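Local atomic coordinates of lyase/mutase (PDB entry 4LSB), a protein that is a TIM-barrel enzyme of the lyase/mutase type that binds a magnesium ion. Residues 94-99 with 122-127; 133-138 with 165-170; 159-164 with 188-193. One frame throughout, in Å; residues are numbered along the deposited sequence.

Contact 1: 94-99 with 122-127. With MG (magnesium ion), chain E.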
ATOM      1  N   ALA B  94     -17.534  -3.139  -5.557  1.00 17.07           N
ATOM      2  CA  ALA B  94     -17.174  -2.012  -4.735  1.00 17.31           C
ATOM      3  C   ALA B  94     -17.878  -1.976  -3.411  1.00 17.43           C
ATOM      4  O   ALA B  94     -19.080  -2.057  -3.325  1.00 18.58           O
ATOM      5  CB  ALA B  94     -17.508  -0.741  -5.494  1.00 17.71           C
ATOM      6  N   ASP B  95     -17.110  -1.771  -2.368  1.00 18.14           N
ATOM      7  CA  ASP B  95     -17.636  -1.474  -1.057  1.00 18.65           C
ATOM      8  C   ASP B  95     -18.098  -0.008  -1.091  1.00 19.78           C
ATOM      9  O   ASP B  95     -17.268   0.869  -1.251  1.00 19.38           O
ATOM     10  CB  ASP B  95     -16.513  -1.672  -0.071  1.00 20.95           C
ATOM     11  CG  ASP B  95     -16.885  -1.343   1.341  1.00 22.86           C
ATOM     12  OD1 ASP B  95     -18.046  -0.935   1.632  1.00 25.10           O
ATOM     13  OD2 ASP B  95     -15.975  -1.575   2.157  1.00 24.57           O
ATOM     14  N   LEU B  96     -19.414   0.208  -0.986  1.00 19.42           N
ATOM     15  CA  LEU B  96     -20.032   1.550  -1.117  1.00 20.29           C
ATOM     16  C   LEU B  96     -20.678   1.949   0.182  1.00 21.51           C
ATOM     17  O   LEU B  96     -21.652   2.721   0.214  1.00 23.09           O
ATOM     18  CB  LEU B  96     -21.060   1.534  -2.223  1.00 20.40           C
ATOM     19  CG  LEU B  96     -20.461   1.175  -3.549  1.00 18.86           C
ATOM     20  CD1 LEU B  96     -21.567   0.936  -4.563  1.00 19.81           C
ATOM     21  CD2 LEU B  96     -19.440   2.220  -3.979  1.00 18.71           C
ATOM     22  N   GLU B  97     -20.118   1.409   1.259  1.00 22.83           N
ATOM     23  CA  GLU B  97     -20.512   1.767   2.631  1.00 25.24           C
ATOM     24  C   GLU B  97     -22.045   1.717   2.718  1.00 24.76           C
ATOM     25  O   GLU B  97     -22.668   0.766   2.238  1.00 21.08           O
ATOM     26  CB  GLU B  97     -19.998   3.185   2.954  1.00 29.34           C
ATOM     27  CG  GLU B  97     -18.535   3.424   2.609  1.00 33.25           C
ATOM     28  CD  GLU B  97     -17.628   3.102   3.773  1.00 36.24           C
ATOM     29  OE1 GLU B  97     -16.996   4.037   4.326  1.00 43.63           O
ATOM     30  OE2 GLU B  97     -17.583   1.920   4.127  1.00 37.25           O
ATOM     31  N   ASN B  98     -22.657   2.768   3.274  1.00 25.26           N
ATOM     32  CA  ASN B  98     -24.131   2.865   3.355  1.00 24.39           C
ATOM     33  C   ASN B  98     -24.738   3.632   2.159  1.00 24.09           C
ATOM     34  O   ASN B  98     -25.878   4.119   2.240  1.00 22.11           O
ATOM     35  CB  ASN B  98     -24.504   3.524   4.687  1.00 26.47           C
ATOM     36  CG  ASN B  98     -24.175   5.004   4.706  1.00 27.69           C
ATOM     37  OD1 ASN B  98     -23.187   5.451   4.082  1.00 28.47           O
ATOM     38  ND2 ASN B  98     -25.004   5.779   5.378  1.00 28.72           N
ATOM     39  N   GLY B  99     -23.983   3.738   1.053  1.00 24.58           N
ATOM     40  CA  GLY B  99     -24.403   4.550  -0.114  1.00 22.65           C
ATOM     41  C   GLY B  99     -24.051   6.042   0.037  1.00 24.37           C
ATOM     42  O   GLY B  99     -24.434   6.849  -0.818  1.00 24.17           O
ATOM     43  N   GLY B 122     -21.523  -4.033  -6.300  1.00 15.26           N
ATOM     44  CA  GLY B 122     -21.181  -3.308  -5.054  1.00 15.73           C
ATOM     45  C   GLY B 122     -22.133  -3.587  -3.918  1.00 16.01           C
ATOM     46  O   GLY B 122     -23.191  -4.149  -4.144  1.00 18.10           O
ATOM     47  N   SER B 123     -21.737  -3.158  -2.706  1.00 15.97           N
ATOM     48  CA  SER B 123     -22.456  -3.373  -1.461  1.00 16.04           C
ATOM     49  C   SER B 123     -23.039  -2.098  -0.860  1.00 16.18           C
ATOM     50  O   SER B 123     -22.366  -1.061  -0.793  1.00 16.26           O
ATOM     51  CB  SER B 123     -21.547  -4.009  -0.383  1.00 15.81           C
ATOM     52  OG  SER B 123     -20.397  -3.229  -0.019  1.00 16.86           O
ATOM     53  N   ILE B 124     -24.253  -2.211  -0.367  1.00 17.17           N
ATOM     54  CA  ILE B 124     -24.918  -1.140   0.377  1.00 18.66           C
ATOM     55  C   ILE B 124     -25.296  -1.699   1.722  1.00 19.50           C
ATOM     56  O   ILE B 124     -26.058  -2.657   1.814  1.00 18.82           O
ATOM     57  CB  ILE B 124     -26.176  -0.603  -0.336  1.00 18.63           C
ATOM     58  CG1 ILE B 124     -25.824   0.029  -1.681  1.00 18.44           C
ATOM     59  CG2 ILE B 124     -26.880   0.458   0.495  1.00 19.19           C
ATOM     60  CD1 ILE B 124     -24.920   1.271  -1.642  1.00 19.34           C
ATOM     61  N   GLU B 125     -24.772  -1.072   2.763  1.00 21.95           N
ATOM     62  CA  GLU B 125     -25.042  -1.535   4.105  1.00 23.78           C
ATOM     63  C   GLU B 125     -26.088  -0.721   4.833  1.00 25.23           C
ATOM     64  O   GLU B 125     -26.388   0.425   4.448  1.00 26.08           O
ATOM     65  CB  GLU B 125     -23.755  -1.608   4.910  1.00 26.99           C
ATOM     66  CG  GLU B 125     -23.096  -0.289   5.171  1.00 29.05           C
ATOM     67  CD  GLU B 125     -21.601  -0.404   5.475  1.00 31.87           C
ATOM     68  OE1 GLU B 125     -20.833  -1.171   4.833  1.00 28.74           O
ATOM     69  OE2 GLU B 125     -21.187   0.354   6.357  1.00 31.73           O
ATOM     70  N   ASP B 126     -26.643  -1.304   5.889  1.00 23.62           N
ATOM     71  CA  ASP B 126     -27.705  -0.631   6.704  1.00 23.39           C
ATOM     72  C   ASP B 126     -27.215  -0.013   8.025  1.00 24.70           C
ATOM     73  O   ASP B 126     -27.955   0.079   8.985  1.00 23.44           O
ATOM     74  CB  ASP B 126     -28.876  -1.605   6.935  1.00 23.62           C
ATOM     75  CG  ASP B 126     -28.445  -2.906   7.654  1.00 21.96           C
ATOM     76  OD1 ASP B 126     -27.303  -2.918   8.100  1.00 22.70           O
ATOM     77  OD2 ASP B 126     -29.242  -3.851   7.768  1.00 20.32           O
ATOM     78  N   ALA B 127     -25.952   0.376   8.076  1.00 26.43           N
ATOM     79  CA  ALA B 127     -25.402   1.087   9.207  1.00 27.45           C
ATOM     80  C   ALA B 127     -25.539   2.568   8.928  1.00 27.65           C
ATOM     81  O   ALA B 127     -25.127   3.056   7.882  1.00 24.72           O
ATOM     82  CB  ALA B 127     -23.943   0.739   9.448  1.00 28.22           C
TER
HETATM   83 MG    MG E 501     -16.796   0.654   5.581  1.00 43.97          MG
HETATM   84  O   HOH W   1     -18.051  -1.027   4.371  1.00 32.09           O
HETATM   85  O   HOH W   2     -21.372  -1.698   1.825  1.00 24.57           O
HETATM   86  O   HOH W   3     -18.599   0.933   6.780  1.00 40.08           O
HETATM   87  O   HOH W   4     -15.986  -0.845   6.682  1.00 41.61           O

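Contact 2: 133-138 with 165-170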
ATOM      1  N   THR B 133     -28.841   5.338  16.923  1.00 44.59           N
ATOM      2  CA  THR B 133     -29.633   4.405  16.130  1.00 42.65           C
ATOM      3  C   THR B 133     -28.743   3.810  15.037  1.00 38.95           C
ATOM      4  O   THR B 133     -28.768   4.296  13.888  1.00 34.71           O
ATOM      5  CB  THR B 133     -30.800   5.153  15.477  1.00 45.78           C
ATOM      6  OG1 THR B 133     -31.557   5.825  16.487  1.00 47.04           O
ATOM      7  CG2 THR B 133     -31.713   4.186  14.716  1.00 47.80           C
ATOM      8  N   PRO B 134     -27.945   2.770  15.382  1.00 34.73           N
ATOM      9  CA  PRO B 134     -26.788   2.395  14.521  1.00 32.93           C
ATOM     10  C   PRO B 134     -27.183   1.669  13.239  1.00 30.49           C
ATOM     11  O   PRO B 134     -26.359   1.557  12.334  1.00 29.64           O
ATOM     12  CB  PRO B 134     -25.949   1.472  15.434  1.00 32.46           C
ATOM     13  CG  PRO B 134     -26.929   0.943  16.441  1.00 34.02           C
ATOM     14  CD  PRO B 134     -28.204   1.742  16.407  1.00 33.71           C
ATOM     15  N   ILE B 135     -28.424   1.209  13.174  1.00 29.65           N
ATOM     16  CA  ILE B 135     -28.925   0.428  12.036  1.00 30.00           C
ATOM     17  C   ILE B 135     -30.216   1.094  11.581  1.00 30.69           C
ATOM     18  O   ILE B 135     -31.064   1.399  12.415  1.00 29.16           O
ATOM     19  CB  ILE B 135     -29.249  -1.041  12.414  1.00 27.31           C
ATOM     20  CG1 ILE B 135     -28.034  -1.739  13.001  1.00 27.85           C
ATOM     21  CG2 ILE B 135     -29.776  -1.816  11.211  1.00 27.88           C
ATOM     22  CD1 ILE B 135     -26.922  -2.105  12.021  1.00 27.72           C
ATOM     23  N   TYR B 136     -30.362   1.326  10.276  1.00 28.61           N
ATOM     24  CA  TYR B 136     -31.597   1.899   9.738  1.00 28.46           C
ATOM     25  C   TYR B 136     -32.801   1.029  10.095  1.00 29.90           C
ATOM     26  O   TYR B 136     -32.711  -0.188  10.110  1.00 30.94           O
ATOM     27  CB  TYR B 136     -31.574   2.070   8.195  1.00 28.45           C
ATOM     28  CG  TYR B 136     -30.582   3.079   7.679  1.00 28.62           C
ATOM     29  CD1 TYR B 136     -30.847   4.461   7.703  1.00 28.39           C
ATOM     30  CD2 TYR B 136     -29.385   2.661   7.163  1.00 26.79           C
ATOM     31  CE1 TYR B 136     -29.911   5.367   7.243  1.00 30.49           C
ATOM     32  CE2 TYR B 136     -28.450   3.552   6.702  1.00 28.62           C
ATOM     33  CZ  TYR B 136     -28.706   4.900   6.725  1.00 28.80           C
ATOM     34  OH  TYR B 136     -27.717   5.736   6.281  1.00 29.85           O
ATOM     35  N   ALA B 137     -33.955   1.657  10.326  1.00 30.37           N
ATOM     36  CA  ALA B 137     -35.208   0.900  10.471  1.00 31.02           C
ATOM     37  C   ALA B 137     -35.495   0.024   9.233  1.00 30.53           C
ATOM     38  O   ALA B 137     -35.172   0.397   8.097  1.00 29.11           O
ATOM     39  CB  ALA B 137     -36.368   1.844  10.758  1.00 31.60           C
ATOM     40  N   ARG B 138     -36.128  -1.122   9.456  1.00 32.07           N
ATOM     41  CA  ARG B 138     -36.439  -2.091   8.391  1.00 35.51           C
ATOM     42  C   ARG B 138     -37.055  -1.473   7.142  1.00 35.66           C
ATOM     43  O   ARG B 138     -36.681  -1.799   6.013  1.00 32.02           O
ATOM     44  CB  ARG B 138     -37.390  -3.177   8.928  1.00 37.76           C
ATOM     45  CG  ARG B 138     -37.812  -4.304   7.968  1.00 41.13           C
ATOM     46  CD  ARG B 138     -36.883  -5.532   8.018  1.00 41.61           C
ATOM     47  NE  ARG B 138     -37.156  -6.507   9.107  1.00 43.96           N
ATOM     48  CZ  ARG B 138     -38.030  -7.517   9.025  1.00 47.00           C
ATOM     49  NH1 ARG B 138     -38.757  -7.703   7.921  1.00 52.20           N
ATOM     50  NH2 ARG B 138     -38.200  -8.352  10.043  1.00 49.24           N
ATOM     51  N   CYS B 165     -26.325  -6.399   5.959  1.00 20.53           N
ATOM     52  CA  CYS B 165     -26.948  -6.159   7.262  1.00 22.17           C
ATOM     53  C   CYS B 165     -25.849  -6.145   8.325  1.00 23.00           C
ATOM     54  O   CYS B 165     -25.103  -7.135   8.506  1.00 20.92           O
ATOM     55  CB  CYS B 165     -28.016  -7.188   7.592  1.00 22.88           C
ATOM     56  SG  CYS B 165     -28.611  -6.964   9.285  1.00 25.17           S
ATOM     57  N   GLU B 166     -25.741  -5.015   9.017  1.00 22.79           N
ATOM     58  CA  GLU B 166     -24.588  -4.761   9.848  1.00 23.97           C
ATOM     59  C   GLU B 166     -24.814  -5.062  11.332  1.00 23.83           C
ATOM     60  O   GLU B 166     -23.978  -4.729  12.155  1.00 23.89           O
ATOM     61  CB  GLU B 166     -24.134  -3.317   9.667  1.00 24.34           C
ATOM     62  CG  GLU B 166     -23.827  -2.964   8.243  1.00 25.02           C
ATOM     63  CD  GLU B 166     -22.628  -3.716   7.691  1.00 25.92           C
ATOM     64  OE1 GLU B 166     -21.501  -3.446   8.160  1.00 29.02           O
ATOM     65  OE2 GLU B 166     -22.795  -4.565   6.785  1.00 25.08           O
ATOM     66  N   ASN B 167     -25.942  -5.684  11.632  1.00 24.04           N
ATOM     67  CA  ASN B 167     -26.360  -5.989  12.998  1.00 26.80           C
ATOM     68  C   ASN B 167     -25.262  -6.478  13.907  1.00 27.48           C
ATOM     69  O   ASN B 167     -25.078  -5.935  15.015  1.00 28.06           O
ATOM     70  CB  ASN B 167     -27.460  -7.021  12.987  1.00 26.18           C
ATOM     71  CG  ASN B 167     -28.842  -6.415  12.897  1.00 25.31           C
ATOM     72  OD1 ASN B 167     -29.018  -5.208  13.023  1.00 25.46           O
ATOM     73  ND2 ASN B 167     -29.824  -7.254  12.678  1.00 24.08           N
ATOM     74  N   TYR B 168     -24.526  -7.489  13.442  1.00 27.12           N
ATOM     75  CA  TYR B 168     -23.527  -8.147  14.278  1.00 28.12           C
ATOM     76  C   TYR B 168     -22.307  -7.290  14.525  1.00 28.64           C
ATOM     77  O   TYR B 168     -21.522  -7.614  15.417  1.00 32.10           O
ATOM     78  CB  TYR B 168     -23.090  -9.501  13.674  1.00 27.48           C
ATOM     79  CG  TYR B 168     -24.025 -10.658  13.980  1.00 27.03           C
ATOM     80  CD1 TYR B 168     -25.352 -10.672  13.526  1.00 26.30           C
ATOM     81  CD2 TYR B 168     -23.576 -11.754  14.713  1.00 27.66           C
ATOM     82  CE1 TYR B 168     -26.194 -11.732  13.799  1.00 26.59           C
ATOM     83  CE2 TYR B 168     -24.406 -12.823  14.993  1.00 27.63           C
ATOM     84  CZ  TYR B 168     -25.699 -12.824  14.548  1.00 27.49           C
ATOM     85  OH  TYR B 168     -26.486 -13.882  14.841  1.00 28.25           O
ATOM     86  N   LEU B 169     -22.108  -6.236  13.732  1.00 27.59           N
ATOM     87  CA  LEU B 169     -21.013  -5.303  13.999  1.00 27.96           C
ATOM     88  C   LEU B 169     -21.406  -4.169  14.979  1.00 30.48           C
ATOM     89  O   LEU B 169     -20.534  -3.390  15.388  1.00 31.79           O
ATOM     90  CB  LEU B 169     -20.439  -4.707  12.720  1.00 25.57           C
ATOM     91  CG  LEU B 169     -20.019  -5.673  11.594  1.00 25.49           C
ATOM     92  CD1 LEU B 169     -19.451  -4.852  10.443  1.00 25.02           C
ATOM     93  CD2 LEU B 169     -19.000  -6.716  12.032  1.00 27.22           C
ATOM     94  N   HIS B 170     -22.669  -4.078  15.369  1.00 29.81           N
ATOM     95  CA  HIS B 170     -23.123  -2.995  16.246  1.00 33.49           C
ATOM     96  C   HIS B 170     -23.893  -3.522  17.478  1.00 33.96           C
ATOM     97  O   HIS B 170     -24.947  -3.008  17.864  1.00 37.58           O
ATOM     98  CB  HIS B 170     -23.966  -1.985  15.439  1.00 35.06           C
ATOM     99  CG  HIS B 170     -23.190  -1.274  14.376  1.00 37.36           C
ATOM    100  ND1 HIS B 170     -22.987  -1.809  13.121  1.00 38.24           N
ATOM    101  CD2 HIS B 170     -22.522  -0.094  14.395  1.00 39.77           C
ATOM    102  CE1 HIS B 170     -22.236  -0.985  12.409  1.00 40.71           C
ATOM    103  NE2 HIS B 170     -21.941   0.063  13.159  1.00 42.86           N
TER

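Contact 3: 159-164 with 188-193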
ATOM      1  N   PHE B 159     -25.557  -5.744 -12.968  1.00 18.74           N
ATOM      2  CA  PHE B 159     -24.805  -5.209 -11.824  1.00 17.70           C
ATOM      3  C   PHE B 159     -25.171  -6.063 -10.624  1.00 16.41           C
ATOM      4  O   PHE B 159     -26.372  -6.258 -10.340  1.00 15.89           O
ATOM      5  CB  PHE B 159     -25.136  -3.742 -11.591  1.00 17.18           C
ATOM      6  CG  PHE B 159     -24.370  -3.097 -10.442  1.00 15.90           C
ATOM      7  CD1 PHE B 159     -24.784  -3.250  -9.128  1.00 16.47           C
ATOM      8  CD2 PHE B 159     -23.261  -2.313 -10.701  1.00 15.52           C
ATOM      9  CE1 PHE B 159     -24.092  -2.653  -8.112  1.00 16.06           C
ATOM     10  CE2 PHE B 159     -22.563  -1.733  -9.689  1.00 16.31           C
ATOM     11  CZ  PHE B 159     -22.980  -1.904  -8.379  1.00 16.27           C
ATOM     12  N   THR B 160     -24.165  -6.643  -9.982  1.00 15.22           N
ATOM     13  CA  THR B 160     -24.394  -7.558  -8.866  1.00 15.31           C
ATOM     14  C   THR B 160     -24.400  -6.790  -7.565  1.00 14.19           C
ATOM     15  O   THR B 160     -23.337  -6.354  -7.082  1.00 13.73           O
ATOM     16  CB  THR B 160     -23.347  -8.666  -8.794  1.00 15.42           C
ATOM     17  OG1 THR B 160     -23.437  -9.441  -9.983  1.00 15.29           O
ATOM     18  CG2 THR B 160     -23.589  -9.546  -7.573  1.00 15.35           C
ATOM     19  N   LEU B 161     -25.627  -6.548  -7.059  1.00 15.42           N
ATOM     20  CA  LEU B 161     -25.851  -5.806  -5.832  1.00 15.67           C
ATOM     21  C   LEU B 161     -25.797  -6.695  -4.591  1.00 15.62           C
ATOM     22  O   LEU B 161     -26.573  -7.622  -4.447  1.00 15.44           O
ATOM     23  CB  LEU B 161     -27.151  -5.001  -5.813  1.00 16.51           C
ATOM     24  CG  LEU B 161     -27.394  -4.200  -4.517  1.00 17.22           C
ATOM     25  CD1 LEU B 161     -26.528  -2.966  -4.390  1.00 16.91           C
ATOM     26  CD2 LEU B 161     -28.855  -3.772  -4.378  1.00 19.41           C
ATOM     27  N   THR B 162     -24.861  -6.364  -3.703  1.00 15.19           N
ATOM     28  CA  THR B 162     -24.773  -7.017  -2.394  1.00 15.62           C
ATOM     29  C   THR B 162     -25.452  -6.113  -1.359  1.00 16.67           C
ATOM     30  O   THR B 162     -25.074  -4.959  -1.200  1.00 15.81           O
ATOM     31  CB  THR B 162     -23.317  -7.302  -1.999  1.00 15.83           C
ATOM     32  OG1 THR B 162     -22.688  -8.135  -2.961  1.00 14.98           O
ATOM     33  CG2 THR B 162     -23.258  -8.010  -0.658  1.00 16.10           C
ATOM     34  N   ALA B 163     -26.459  -6.646  -0.659  1.00 17.54           N
ATOM     35  CA  ALA B 163     -27.103  -5.951   0.411  1.00 17.74           C
ATOM     36  C   ALA B 163     -26.510  -6.467   1.727  1.00 19.01           C
ATOM     37  O   ALA B 163     -26.446  -7.692   1.945  1.00 19.30           O
ATOM     38  CB  ALA B 163     -28.608  -6.204   0.377  1.00 18.47           C
ATOM     39  N   ARG B 164     -25.982  -5.536   2.517  1.00 19.24           N
ATOM     40  CA  ARG B 164     -25.382  -5.825   3.830  1.00 19.15           C
ATOM     41  C   ARG B 164     -26.282  -5.481   5.017  1.00 21.10           C
ATOM     42  O   ARG B 164     -26.911  -4.412   5.097  1.00 20.88           O
ATOM     43  CB  ARG B 164     -24.054  -5.073   3.982  1.00 19.65           C
ATOM     44  CG  ARG B 164     -22.876  -5.765   3.304  1.00 19.11           C
ATOM     45  CD  ARG B 164     -21.571  -4.993   3.310  1.00 19.96           C
ATOM     46  NE  ARG B 164     -21.115  -4.699   4.662  1.00 20.57           N
ATOM     47  CZ  ARG B 164     -19.888  -4.335   4.970  1.00 21.23           C
ATOM     48  NH1 ARG B 164     -18.938  -4.245   4.057  1.00 21.88           N
ATOM     49  NH2 ARG B 164     -19.604  -4.066   6.218  1.00 21.75           N
ATOM     50  N   ALA B 188     -36.500  -7.371  -2.088  1.00 23.67           N
ATOM     51  CA  ALA B 188     -36.396  -6.114  -2.791  1.00 24.59           C
ATOM     52  C   ALA B 188     -35.556  -6.136  -4.085  1.00 23.26           C
ATOM     53  O   ALA B 188     -35.590  -5.159  -4.814  1.00 23.47           O
ATOM     54  CB  ALA B 188     -35.920  -5.035  -1.850  1.00 25.51           C
ATOM     55  N   GLY B 189     -34.793  -7.211  -4.335  1.00 21.79           N
ATOM     56  CA  GLY B 189     -34.052  -7.428  -5.599  1.00 20.19           C
ATOM     57  C   GLY B 189     -32.528  -7.561  -5.436  1.00 19.24           C
ATOM     58  O   GLY B 189     -31.775  -7.619  -6.405  1.00 18.31           O
ATOM     59  N   ALA B 190     -32.039  -7.514  -4.199  1.00 18.13           N
ATOM     60  CA  ALA B 190     -30.576  -7.707  -3.974  1.00 17.26           C
ATOM     61  C   ALA B 190     -30.082  -9.048  -4.546  1.00 16.80           C
ATOM     62  O   ALA B 190     -30.762 -10.064  -4.472  1.00 17.65           O
ATOM     63  CB  ALA B 190     -30.240  -7.560  -2.499  1.00 16.97           C
ATOM     64  N   ASP B 191     -28.900  -9.063  -5.152  1.00 15.95           N
ATOM     65  CA  ASP B 191     -28.420 -10.289  -5.798  1.00 16.57           C
ATOM     66  C   ASP B 191     -27.630 -11.165  -4.866  1.00 16.05           C
ATOM     67  O   ASP B 191     -27.597 -12.374  -5.022  1.00 16.50           O
ATOM     68  CB  ASP B 191     -27.527  -9.896  -6.968  1.00 16.75           C
ATOM     69  CG  ASP B 191     -28.249  -9.017  -7.956  1.00 18.67           C
ATOM     70  OD1 ASP B 191     -29.138  -9.546  -8.657  1.00 19.64           O
ATOM     71  OD2 ASP B 191     -27.948  -7.810  -8.038  1.00 16.24           O
ATOM     72  N   VAL B 192     -26.967 -10.548  -3.891  1.00 16.13           N
ATOM     73  CA  VAL B 192     -26.085 -11.259  -2.969  1.00 15.37           C
ATOM     74  C   VAL B 192     -26.347 -10.684  -1.606  1.00 15.07           C
ATOM     75  O   VAL B 192     -26.633  -9.488  -1.488  1.00 16.05           O
ATOM     76  CB  VAL B 192     -24.601 -11.086  -3.316  1.00 15.09           C
ATOM     77  CG1 VAL B 192     -23.735 -11.869  -2.333  1.00 15.49           C
ATOM     78  CG2 VAL B 192     -24.319 -11.494  -4.745  1.00 15.63           C
ATOM     79  N   LEU B 193     -26.399 -11.541  -0.597  1.00 14.89           N
ATOM     80  CA  LEU B 193     -26.737 -11.096   0.757  1.00 15.41           C
ATOM     81  C   LEU B 193     -25.532 -11.322   1.690  1.00 14.91           C
ATOM     82  O   LEU B 193     -24.840 -12.299   1.594  1.00 13.98           O
ATOM     83  CB  LEU B 193     -27.963 -11.838   1.325  1.00 15.37           C
ATOM     84  CG  LEU B 193     -29.317 -11.558   0.680  1.00 15.59           C
ATOM     85  CD1 LEU B 193     -29.644 -10.065   0.633  1.00 15.81           C
ATOM     86  CD2 LEU B 193     -29.340 -12.194  -0.699  1.00 15.36           C
TER

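Contact 1: 94-99 with 122-127
Ala94 and Asp95 run parallel to Gly122 and Ser123, as neighbouring strands of a TIM barrel. The pairs Ala94-Gly122 and Asp95-Ser123 form the register. Ser123 N donates to Ala94 O at 2.9 Å, and Leu96 N returns a longer bond to Ser123 O. The first chain then turns through a type II' turn from Leu96 to Gly99, closed by Gly99 N on Leu96 O. The contact continues past the end of strand 92-95, where Glu125 N donates to Glu97 O at 2.8 Å.

Beyond that strand end, Leu96 CB meets Ile124 CD1 at 3.9 Å, under helix 104-116. Ile124 CD1 also lies against Gly99 CA. Asp95 and Ser123 point to the face opposite Ala94. Asp95 has CG anti to its own N (chi1 177°), and OD1 accepts from Glu97 N in an Asx turn. Its OD2 is hydrogen-bonded to Ser58 OG, which is also a magnesium ligand.

The chain of Glu125 is extended beyond CG, and its carboxylate lies alongside the backbone of Glu97. The acids Asp95 and Glu125 come close, but water 1 donates to Asp95 OD1 and Glu125 OE1 and so bridges them. The same water is a magnesium ligand. Water 3, also on the metal, donates to Glu125 OE2. Glu97 binds directly: its chain bends at chi2 (-91°), and OE2 lies 2.1 Å from the magnesium ion.

Contact 2: 133-138 with 165-170
Ile135 reaches from one loop into the bend of another and meets three residues there: Glu166, Asn167 and His170. No hydrogen bond crosses between residues 133-138 and 165-170. The contact is made by van der Waals touch.

The terminal CD1 of Ile135 does most of the touching. It lies 3.7 Å from Glu166 C, against the peptide that joins Glu166 to Asn167, and 3.8 Å from Glu166 CB. The CG1 branch brings it there, set anti to the carbonyl carbon (chi1 -57°). Farther back on the same side chain, Ile135 CG1 meets the amide oxygen OD1 of Asn167 at 3.6 Å. These two side chains cross at about a right angle. The nitrogen of that amide is held elsewhere, by Thr178 and Asp177. The carboxylate of Glu166 leads off to a salt bridge with Arg164, so Ile135 meets only the start of its chain.

His170 is exposed and meets both Pro134 and Ile135. Its CD2 lies 3.9 Å from Pro134 CB, and its ND1 lies 4.1 Å from Ile135 CD1. Both carbons approach the ring obliquely. The ring is fixed by a nearly straight bond from His170 ND1 to Glu166 O, 3.2 Å long with an angle of 174° at the hydrogen. That oxygen lies in the ring plane. Leu169 N donates to the same oxygen from the opposite face of the carbonyl plane, so two donors grip it.

Both loops follow strands, 121-125 and 160-164, and each leads into the next helix. Such strand-to-helix loops carry the active site in TIM barrels, and here the nearest side-chain atom of Glu166 is about 7 Å from the magnesium ion.

Contact 3: 159-164 with 188-193
Leu161 is gripped at both backbone polar atoms by the chain that includes Asp191 and Val192. Its N donates to Asp191 OD2 at 2.8 Å, a bond that uses the anti lone pair of the carboxylate and is fairly straight, with 164° at the hydrogen. Its O accepts twice: from Asp191 N at 2.8 Å, in the carbonyl plane, and from Val192 N at 3.0 Å, tilted from that plane. Asp191 thus grips Leu161 twice, with its side-chain OD2 and its backbone N.

The next rung is regular parallel pairing. Ala163 N donates to Val192 O at 3.0 Å, nearly along the C=O axis. The CA of Thr162 adds a CA-H...O contact to the same oxygen. The carboxylate of Asp191 has a second partner, because Arg153 forms a salt bridge to OD2. Arg153 also takes Phe159 O and Gly189 O. This cation probably eases the approach of OD2 to Phe159 O, since both are acceptors. Thr162 OG1 passes beside Val192 CB and is bonded to Arg238.

Apolar contacts lie on both faces. Ala163 CB meets Ala190 CB at 3.6 Å, and Leu193 CD1 comes within 4.0 Å of Ala163 CB. On the face of Thr162, Thr160 CG2 meets Val192 CG2 at 3.5 Å. With OG1 of Thr160 beside its backbone N (chi1 -62°), the methyl CG2 is the branch that faces Val192.

The contact closes a beta-alpha-beta unit: strand 160-164, helix 175-187, strand 192-194. Helix 175-187 ends in a Schellman motif at Gly189 and lies over Ala163 and Leu193. Helix 138-153 packs on Leu161 and Ala163, and strand 121-125 pairs along the other edge of 160-164.

Contacts 1 and 3 are buried and belong to one parallel sheet. Strand 121-125 of contact 1 pairs directly with strand 160-164 of contact 3. Both rely on backbone bonds, but their polar ends differ. Contact 1 supplies one acid ligand to magnesium and holds its waters with two more acids. In contact 3 an aspartate accepts from a strand's backbone N-H, with an outside arginine as second partner. Contact 2 lies farther out and is partly buried. It joins the loops after those two strands, without hydrogen bonds across it. Asp126 to Glu166 N and Asn98 to Tyr136 OH link it to contact 1. Contacts 2 and 3 adjoin in sequence, and Arg164 pairs with Glu166.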